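Local coordinates for carbohydrate-binding module family 14 protein (Pseudocercospora fuligena, PDB 4Z4A) that probably binds chitin in the fungal cell wall as a secreted effector with a family 14 carbohydrate-binding module, the Avr4 avirulence protein of its fungus, at residues B[27-32]-B[44-49]; B[34-37]-B[42-45]; B[78-83]-B[89-94]. One frame throughout, in Å; residues are numbered along the deposited sequence.

Interaction 1: residues B[27-32]-B[44-49]; sequences VCPAAD and CLYPSP. With EDO (1,2-ethanediol), chain K; EDO (1,2-ethanediol), chain P.
The phenol ring of Tyr46 meets the carboxylate of Asp32 at its hydroxyl edge, in the ring plane, while C1 of one ethanediol (chain P) lies over one face, offset toward the rim, and Pro29 comes in obliquely. The Tyr46 OH group donates to Asp32 OD2 over 2.6 Å, a short bond that meets the oxygen on its anti side, with carboxylate and ring planes turned 23° apart. The Tyr46 side chain, with CG beside its backbone N (chi1 -49°), reaches across toward the helix start, and Asp32 comes to meet it from the opposite direction. Pro29 CG packs 3.8 Å from Tyr46 CZ, setting an apolar ring beside this polar end.

A water donates to both Tyr46 OH, at 2.9 Å, and Pro29 O, at 3.0 Å. The phenol oxygen is therefore gripped twice, as donor to Asp32 and as acceptor from the water, which fixes the direction of its O-H. Pro29 O also accepts the backbone N of Asp32, so the carbonyl of this N-cap residue serves both the first helical turn and the water that reaches Tyr46. The disulfide of Cys28 with Cys58 ties the incoming chain to strand 54-60. The contact thus fastens the N-terminal end of helix 30-36 to 45-48, an outermost strand of the three-stranded antiparallel sheet in this chitin-binding Peritrophin-A type fold.

Interaction 2: residues B[34-37]-B[42-45]; sequences KTTK and KDCL. With EDO (1,2-ethanediol), chain K; EDO (1,2-ethanediol), chain Q; EDO (1,2-ethanediol), chain N.
Thr36, in the last turn of helix 30-36, faces Asp43 with their CA atoms 7.1 Å apart, and the backbone turns to positive phi on both sides, at Lys37 just after the helix (62°) and at Cys44 just before strand 45-48 (65°). The side chains of Thr36 and Asp43 come at each other from opposite directions. Asp43 OD2 lies 3.5 Å from Thr36 CB and so rests against the carbon of the threonine, its own polar partner being Gly40 N in the intervening loop. Thr36 OG1, held between its backbone N and carbonyl carbon (chi1 66°), is bonded to Asp32 O one turn back and to Cys38 N, which pins the helix exit to the start of the loop.

Thr36 OG1 also sits 3.7 Å from Cys44 SG. That sulfur is joined to Cys38 SG, so residues 39-43 are closed into a loop by the Cys38-Cys44 disulfide directly beside the threonine. The arrangement is a short disulfide-closed loop linking the N-terminal helix to the three-stranded antiparallel sheet of the CBM14 module.

An ethanediol (chain K), probably from the crystallisation liquor, lies beside the contact. Its O1 donates to Asp43 OD1 at 2.8 Å. Its O2 accepts Cys44 N at 2.7 Å, nearly straight. The C2 carbon of the same diol lies 3.6 Å from Thr36 CG2. One diol thus grips both a carboxylate oxygen and the neighbouring backbone N-H while its C2 carbon packs on the threonine methyl. Farther out, Lys42 is bent at its end, and its NZ donates to both oxygens of another ethanediol (chain N) and to Lys85 O.

Interaction 3: residues B[78-83]-B[89-94]; sequences GLLWND and DWPENT. With EDO (1,2-ethanediol), chain R.
Asn82 and Asp89 both carry CG opposite the backbone N (chi1 172° and -163°), which lays amide and carboxylate side by side, pointing the same way. They belong to a two-stranded antiparallel β-hairpin, 80-82 with 87-89, the small second sheet of the CBM14 fold. Asn82 ND2 donates to the anti lone pair of Asp89 OD2 at 3.0 Å, in the amide plane, with the two flat groups only 8° apart; OD2 also takes a weak bond from Trp87 NE1. Leu80 and Asp89 form a hydrogen-bonded pair, Leu80 N giving to Asp89 O and Asp89 N to Leu80 O. A water donates to Leu80 O and Trp90 O, bridging the strand to the chain beyond the hairpin.

That chain folds back across Leu80. Leu80 CD1 packs 3.9 Å from Pro91 CB. Leu80 CB lies 3.5 Å from Thr94 OG1. Gly78 O touches Pro91 CD at 3.2 Å. Trp81 points away from 89-94, stacks on Tyr55 and packs on Pro47 of strand 45-48, its NE1 bonded to Asp83 OD1, which also forms a salt bridge with Lys86. Trp90 NE1 bonds to Ser77 O of the second subunit, and its ring meets Trp90 of the same subunit edge-to-face. Thr94 OG1 donates to Trp81 O over 2.7 Å, tilted from the carbonyl plane.

From the N terminus, the chain passes Cys28 into helix 30-36. Interaction 1 closes the wide loop from this helix start to strand 45-48. Interaction 2 closes a shorter loop, 38-41, that begins inside the first and ends on the same stretch, overlapping it at Cys44 and Leu45; both touch the same ethanediol. After strands 54-60 and 68-74 complete the three-stranded sheet, interaction 3 follows in series, closing the C-terminal hairpin about 19 Å, centre to centre, from interaction 1. Its loop crosses neither of the others. The two halves meet where Trp81 and Asp83 pack on strand 45-48, so that strand lies between the helix and the hairpin.

Interaction 1: residues B[27-32]-B[44-49]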
loop_
_atom_site.group_PDB
_atom_site.type_symbol
_atom_site.label_atom_id
_atom_site.label_comp_id
_atom_site.label_asym_id
_atom_site.label_seq_id
_atom_site.Cartn_x
_atom_site.Cartn_y
_atom_site.Cartn_z
ATOM N N VAL B 27 -8.660 16.786 -1.333
ATOM C CA VAL B 27 -7.314 16.947 -1.792
ATOM C C VAL B 27 -6.411 16.270 -0.780
ATOM O O VAL B 27 -6.858 15.925 0.326
ATOM C CB VAL B 27 -6.935 18.438 -1.960
ATOM C CG1 VAL B 27 -7.825 19.100 -3.007
ATOM C CG2 VAL B 27 -7.031 19.178 -0.642
ATOM N N CYS B 28 -5.162 16.041 -1.152
ATOM C CA CYS B 28 -4.200 15.451 -0.216
ATOM C C CYS B 28 -3.717 16.454 0.799
ATOM O O CYS B 28 -3.386 17.556 0.435
ATOM C CB CYS B 28 -3.005 14.881 -0.970
ATOM S SG CYS B 28 -3.561 13.448 -1.897
ATOM N N PRO B 29 -3.639 16.060 2.091
ATOM C CA PRO B 29 -3.083 17.001 3.035
ATOM C C PRO B 29 -1.554 17.086 2.883
ATOM O O PRO B 29 -0.836 16.105 3.064
ATOM C CB PRO B 29 -3.521 16.450 4.390
ATOM C CG PRO B 29 -3.660 14.968 4.163
ATOM C CD PRO B 29 -4.226 14.876 2.758
ATOM N N ALA B 30 -1.063 18.290 2.572
ATOM C CA ALA B 30 0.346 18.474 2.287
ATOM C C ALA B 30 1.229 18.177 3.483
ATOM O O ALA B 30 2.389 17.825 3.322
ATOM C CB ALA B 30 0.609 19.911 1.826
ATOM N N ALA B 31 0.712 18.390 4.690
ATOM C CA ALA B 31 1.513 18.192 5.869
ATOM C C ALA B 31 2.035 16.760 5.917
ATOM O O ALA B 31 3.165 16.520 6.321
ATOM C CB ALA B 31 0.720 18.484 7.102
ATOM N N ASP B 32 1.199 15.797 5.535
ATOM C CA ASP B 32 1.624 14.403 5.609
ATOM C C ASP B 32 2.734 14.074 4.578
ATOM O O ASP B 32 3.669 13.318 4.855
ATOM C CB ASP B 32 0.453 13.458 5.388
ATOM C CG ASP B 32 -0.462 13.322 6.601
ATOM O OD1 ASP B 32 0.010 13.516 7.744
ATOM O OD2 ASP B 32 -1.633 12.917 6.391
ATOM N N CYS B 44 0.098 8.108 4.564
ATOM C CA CYS B 44 -0.619 8.713 3.447
ATOM C C CYS B 44 -1.755 7.796 2.963
ATOM O O CYS B 44 -2.141 7.802 1.791
ATOM C CB CYS B 44 0.363 9.050 2.324
ATOM S SG CYS B 44 1.696 10.141 2.879
ATOM N N LEU B 45 -2.310 7.052 3.924
ATOM C CA LEU B 45 -3.517 6.262 3.702
ATOM C C LEU B 45 -4.636 6.784 4.575
ATOM O O LEU B 45 -4.443 7.020 5.781
ATOM C CB LEU B 45 -3.256 4.778 4.013
ATOM C CG LEU B 45 -2.212 4.046 3.171
ATOM C CD1 LEU B 45 -1.954 2.645 3.669
ATOM C CD2 LEU B 45 -2.686 4.011 1.745
ATOM N N TYR B 46 -5.835 6.865 3.992
ATOM C CA TYR B 46 -6.976 7.524 4.639
ATOM C C TYR B 46 -8.257 6.776 4.292
ATOM O O TYR B 46 -8.335 6.144 3.260
ATOM C CB TYR B 46 -7.103 8.964 4.108
ATOM C CG TYR B 46 -5.816 9.773 4.122
ATOM C CD1 TYR B 46 -4.938 9.731 3.027
ATOM C CD2 TYR B 46 -5.435 10.536 5.217
ATOM C CE1 TYR B 46 -3.756 10.447 3.023
ATOM C CE2 TYR B 46 -4.251 11.224 5.222
ATOM C CZ TYR B 46 -3.416 11.186 4.109
ATOM O OH TYR B 46 -2.211 11.859 4.108
ATOM N N PRO B 47 -9.273 6.873 5.150
ATOM C CA PRO B 47 -10.589 6.397 4.811
ATOM C C PRO B 47 -11.138 7.209 3.635
ATOM O O PRO B 47 -10.719 8.355 3.444
ATOM C CB PRO B 47 -11.420 6.643 6.067
ATOM C CG PRO B 47 -10.570 7.388 7.008
ATOM C CD PRO B 47 -9.196 7.493 6.479
ATOM N N SER B 48 -12.006 6.596 2.863
ATOM C CA SER B 48 -12.771 7.319 1.862
ATOM C C SER B 48 -14.075 7.795 2.504
ATOM O O SER B 48 -14.834 6.974 3.020
ATOM C CB SER B 48 -13.095 6.434 0.683
ATOM O OG SER B 48 -14.135 6.996 -0.086
ATOM N N PRO B 49 -14.343 9.119 2.462
ATOM C CA PRO B 49 -15.662 9.579 2.915
ATOM C C PRO B 49 -16.789 9.090 1.998
ATOM O O PRO B 49 -17.952 9.304 2.292
ATOM C CB PRO B 49 -15.556 11.117 2.875
ATOM C CG PRO B 49 -14.153 11.455 2.517
ATOM C CD PRO B 49 -13.547 10.226 1.887
HETATM C C1 EDO K . 1.398 9.993 8.801
HETATM O O1 EDO K . 1.624 8.612 9.027
HETATM C C2 EDO K . 1.316 10.228 7.305
HETATM O O2 EDO K . 0.143 9.700 6.730
HETATM C C1 EDO P . -7.415 12.764 1.987
HETATM O O1 EDO P . -8.234 13.550 1.121
HETATM C C2 EDO P . -8.219 12.484 3.246
HETATM O O2 EDO P . -7.761 13.293 4.343
HETATM O O HOH W 1 -1.285 13.433 1.842
#

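Interaction 2: residues B[34-37]-B[42-45]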
loop_
_atom_site.group_PDB
_atom_site.type_symbol
_atom_site.label_atom_id
_atom_site.label_comp_id
_atom_site.label_asym_id
_atom_site.label_seq_id
_atom_site.Cartn_x
_atom_site.Cartn_y
_atom_site.Cartn_z
ATOM N N LYS B 34 4.855 16.283 3.293
ATOM C CA LYS B 34 6.099 16.956 3.684
ATOM C C LYS B 34 6.791 16.297 4.854
ATOM O O LYS B 34 8.000 16.228 4.890
ATOM C CB LYS B 34 5.845 18.432 4.044
ATOM C CG LYS B 34 5.377 19.342 2.929
ATOM C CD LYS B 34 4.987 20.678 3.583
ATOM C CE LYS B 34 5.207 21.883 2.705
ATOM N NZ LYS B 34 4.024 22.120 1.837
ATOM N N THR B 35 6.024 15.818 5.826
ATOM C CA THR B 35 6.570 15.315 7.048
ATOM C C THR B 35 7.101 13.886 6.912
ATOM O O THR B 35 8.090 13.545 7.534
ATOM C CB THR B 35 5.497 15.367 8.147
ATOM O OG1 THR B 35 5.250 16.741 8.471
ATOM C CG2 THR B 35 5.963 14.701 9.374
ATOM N N THR B 36 6.435 13.072 6.101
ATOM C CA THR B 36 6.741 11.615 5.983
ATOM C C THR B 36 7.333 11.215 4.644
ATOM O O THR B 36 7.965 10.151 4.563
ATOM C CB THR B 36 5.474 10.707 6.177
ATOM O OG1 THR B 36 4.524 10.894 5.124
ATOM C CG2 THR B 36 4.827 10.964 7.548
ATOM N N LYS B 37 7.059 12.018 3.601
ATOM C CA LYS B 37 7.387 11.712 2.210
ATOM C C LYS B 37 6.646 10.435 1.775
ATOM O O LYS B 37 7.009 9.797 0.776
ATOM C CB LYS B 37 8.891 11.556 1.994
ATOM C CG LYS B 37 9.662 12.845 2.177
ATOM C CD LYS B 37 11.086 12.604 1.707
ATOM C CE LYS B 37 11.863 13.900 1.580
ATOM N NZ LYS B 37 12.433 14.175 2.908
ATOM N N LYS B 42 2.330 2.498 5.906
ATOM C CA LYS B 42 1.067 3.002 6.442
ATOM C C LYS B 42 0.882 4.501 6.298
ATOM O O LYS B 42 -0.181 5.020 6.662
ATOM C CB LYS B 42 0.921 2.588 7.893
ATOM C CG LYS B 42 0.672 1.090 8.036
ATOM C CD LYS B 42 0.630 0.710 9.503
ATOM C CE LYS B 42 0.815 -0.786 9.734
ATOM N NZ LYS B 42 -0.155 -1.627 8.969
ATOM N N ASP B 43 1.883 5.205 5.771
ATOM C CA ASP B 43 1.742 6.625 5.578
ATOM C C ASP B 43 0.815 6.980 4.429
ATOM O O ASP B 43 0.804 6.269 3.425
ATOM C CB ASP B 43 3.109 7.240 5.304
ATOM C CG ASP B 43 4.053 7.202 6.480
ATOM O OD1 ASP B 43 3.599 7.251 7.662
ATOM O OD2 ASP B 43 5.258 7.232 6.214
ATOM N N CYS B 44 0.098 8.108 4.564
ATOM C CA CYS B 44 -0.619 8.713 3.447
ATOM C C CYS B 44 -1.755 7.796 2.963
ATOM O O CYS B 44 -2.141 7.802 1.791
ATOM C CB CYS B 44 0.363 9.050 2.324
ATOM S SG CYS B 44 1.696 10.141 2.879
ATOM N N LEU B 45 -2.310 7.052 3.924
ATOM C CA LEU B 45 -3.517 6.262 3.702
ATOM C C LEU B 45 -4.636 6.784 4.575
ATOM O O LEU B 45 -4.443 7.020 5.781
ATOM C CB LEU B 45 -3.256 4.778 4.013
ATOM C CG LEU B 45 -2.212 4.046 3.171
ATOM C CD1 LEU B 45 -1.954 2.645 3.669
ATOM C CD2 LEU B 45 -2.686 4.011 1.745
HETATM C C1 EDO K . 1.398 9.993 8.801
HETATM O O1 EDO K . 1.624 8.612 9.027
HETATM C C2 EDO K . 1.316 10.228 7.305
HETATM O O2 EDO K . 0.143 9.700 6.730
HETATM C C1 EDO Q . -1.068 -1.111 4.313
HETATM O O1 EDO Q . 0.212 -0.515 4.056
HETATM C C2 EDO Q . -1.031 -2.009 5.540
HETATM O O2 EDO Q . -0.930 -1.237 6.721
HETATM C C1 EDO N . -1.214 -4.611 10.805
HETATM O O1 EDO N . -1.112 -3.187 11.041
HETATM C C2 EDO N . -1.375 -4.791 9.307
HETATM O O2 EDO N . -0.180 -4.392 8.597
#

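Interaction 3: residues B[78-83]-B[89-94]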
loop_
_atom_site.group_PDB
_atom_site.type_symbol
_atom_site.label_atom_id
_atom_site.label_comp_id
_atom_site.label_asym_id
_atom_site.label_seq_id
_atom_site.Cartn_x
_atom_site.Cartn_y
_atom_site.Cartn_z
ATOM N N GLY B 78 -16.037 -7.702 -0.476
ATOM C CA GLY B 78 -16.313 -8.278 0.816
ATOM C C GLY B 78 -15.445 -7.785 1.959
ATOM O O GLY B 78 -15.656 -8.209 3.100
ATOM N N LEU B 79 -14.425 -6.984 1.645
ATOM C CA LEU B 79 -13.548 -6.404 2.664
ATOM C C LEU B 79 -13.876 -4.934 2.798
ATOM O O LEU B 79 -14.338 -4.296 1.844
ATOM C CB LEU B 79 -12.086 -6.614 2.273
ATOM C CG LEU B 79 -11.607 -8.047 2.057
ATOM C CD1 LEU B 79 -10.095 -8.074 1.812
ATOM C CD2 LEU B 79 -11.968 -8.917 3.251
ATOM N N LEU B 80 -13.663 -4.420 3.999
ATOM C CA LEU B 80 -13.972 -3.061 4.349
ATOM C C LEU B 80 -12.698 -2.431 4.917
ATOM O O LEU B 80 -11.857 -3.106 5.489
ATOM C CB LEU B 80 -15.072 -3.001 5.409
ATOM C CG LEU B 80 -16.434 -3.592 5.005
ATOM C CD1 LEU B 80 -17.381 -3.359 6.153
ATOM C CD2 LEU B 80 -16.961 -3.070 3.665
ATOM N N TRP B 81 -12.621 -1.113 4.829
ATOM C CA TRP B 81 -11.473 -0.407 5.426
ATOM C C TRP B 81 -11.420 -0.504 6.933
ATOM O O TRP B 81 -12.446 -0.346 7.621
ATOM C CB TRP B 81 -11.527 1.042 5.054
ATOM C CG TRP B 81 -10.263 1.803 5.405
ATOM C CD1 TRP B 81 -10.165 2.846 6.264
ATOM C CD2 TRP B 81 -8.943 1.588 4.875
ATOM N NE1 TRP B 81 -8.871 3.310 6.313
ATOM C CE2 TRP B 81 -8.107 2.573 5.437
ATOM C CE3 TRP B 81 -8.406 0.706 3.917
ATOM C CZ2 TRP B 81 -6.742 2.655 5.133
ATOM C CZ3 TRP B 81 -7.066 0.795 3.617
ATOM C CH2 TRP B 81 -6.251 1.770 4.218
ATOM N N ASN B 82 -10.216 -0.767 7.439
ATOM C CA ASN B 82 -9.946 -0.830 8.875
ATOM C C ASN B 82 -8.836 0.202 9.083
ATOM O O ASN B 82 -7.662 -0.090 8.848
ATOM C CB ASN B 82 -9.476 -2.197 9.292
ATOM C CG ASN B 82 -8.981 -2.295 10.728
ATOM O OD1 ASN B 82 -8.835 -1.306 11.475
ATOM N ND2 ASN B 82 -8.596 -3.488 11.106
ATOM N N ASP B 83 -9.255 1.400 9.473
ATOM C CA ASP B 83 -8.279 2.487 9.666
ATOM C C ASP B 83 -7.309 2.317 10.813
ATOM O O ASP B 83 -6.241 2.997 10.810
ATOM C CB ASP B 83 -9.022 3.804 9.815
ATOM C CG ASP B 83 -8.176 5.000 9.381
ATOM O OD1 ASP B 83 -7.662 5.055 8.247
ATOM O OD2 ASP B 83 -8.033 5.895 10.238
ATOM N N ASP B 89 -9.862 -5.170 5.277
ATOM C CA ASP B 89 -9.915 -6.205 6.302
ATOM C C ASP B 89 -11.355 -6.776 6.342
ATOM O O ASP B 89 -12.275 -6.262 5.704
ATOM C CB ASP B 89 -9.445 -5.605 7.639
ATOM C CG ASP B 89 -9.049 -6.617 8.731
ATOM O OD1 ASP B 89 -9.035 -7.850 8.571
ATOM O OD2 ASP B 89 -8.612 -6.150 9.811
ATOM N N TRP B 90 -11.456 -7.884 7.065
ATOM C CA TRP B 90 -12.763 -8.541 7.284
ATOM C C TRP B 90 -13.721 -7.490 7.830
ATOM O O TRP B 90 -13.344 -6.655 8.665
ATOM C CB TRP B 90 -12.586 -9.697 8.256
ATOM C CG TRP B 90 -11.807 -10.823 7.678
ATOM C CD1 TRP B 90 -10.487 -11.033 7.732
ATOM C CD2 TRP B 90 -12.356 -11.926 6.933
ATOM N NE1 TRP B 90 -10.132 -12.189 7.059
ATOM C CE2 TRP B 90 -11.274 -12.769 6.579
ATOM C CE3 TRP B 90 -13.659 -12.287 6.564
ATOM C CZ2 TRP B 90 -11.449 -13.933 5.832
ATOM C CZ3 TRP B 90 -13.835 -13.471 5.845
ATOM C CH2 TRP B 90 -12.749 -14.275 5.501
ATOM N N PRO B 91 -14.965 -7.514 7.385
ATOM C CA PRO B 91 -15.976 -6.535 7.807
ATOM C C PRO B 91 -16.142 -6.352 9.296
ATOM O O PRO B 91 -16.434 -5.239 9.734
ATOM C CB PRO B 91 -17.291 -7.112 7.246
ATOM C CG PRO B 91 -16.896 -7.898 6.095
ATOM C CD PRO B 91 -15.493 -8.405 6.327
ATOM N N GLU B 92 -15.933 -7.398 10.077
ATOM C CA GLU B 92 -16.115 -7.308 11.512
ATOM C C GLU B 92 -15.108 -6.375 12.157
ATOM O O GLU B 92 -15.305 -5.947 13.288
ATOM C CB GLU B 92 -16.003 -8.688 12.178
ATOM C CG GLU B 92 -14.621 -9.320 12.123
ATOM C CD GLU B 92 -14.576 -10.844 12.282
ATOM O OE1 GLU B 92 -13.794 -11.328 13.132
ATOM O OE2 GLU B 92 -15.275 -11.571 11.533
ATOM N N ASN B 93 -13.999 -6.156 11.448
ATOM C CA ASN B 93 -12.961 -5.262 11.939
ATOM C C ASN B 93 -13.013 -3.843 11.409
ATOM O O ASN B 93 -12.050 -3.041 11.637
ATOM C CB ASN B 93 -11.617 -5.854 11.544
ATOM C CG ASN B 93 -11.399 -7.209 12.147
ATOM O OD1 ASN B 93 -11.819 -7.472 13.288
ATOM N ND2 ASN B 93 -10.733 -8.092 11.402
ATOM N N THR B 94 -14.083 -3.463 10.745
ATOM C CA THR B 94 -14.112 -2.151 10.102
ATOM C C THR B 94 -14.221 -0.996 11.080
ATOM O O THR B 94 -14.832 -1.101 12.144
ATOM C CB THR B 94 -15.239 -2.045 9.072
ATOM O OG1 THR B 94 -14.999 -0.922 8.236
ATOM C CG2 THR B 94 -16.614 -1.943 9.746
HETATM C C1 EDO R . -11.293 7.374 11.187
HETATM O O1 EDO R . -10.115 7.077 11.945
HETATM C C2 EDO R . -11.859 6.118 10.568
HETATM O O2 EDO R . -13.138 6.419 10.001
HETATM O O HOH W 2 -12.459 -3.979 8.153
#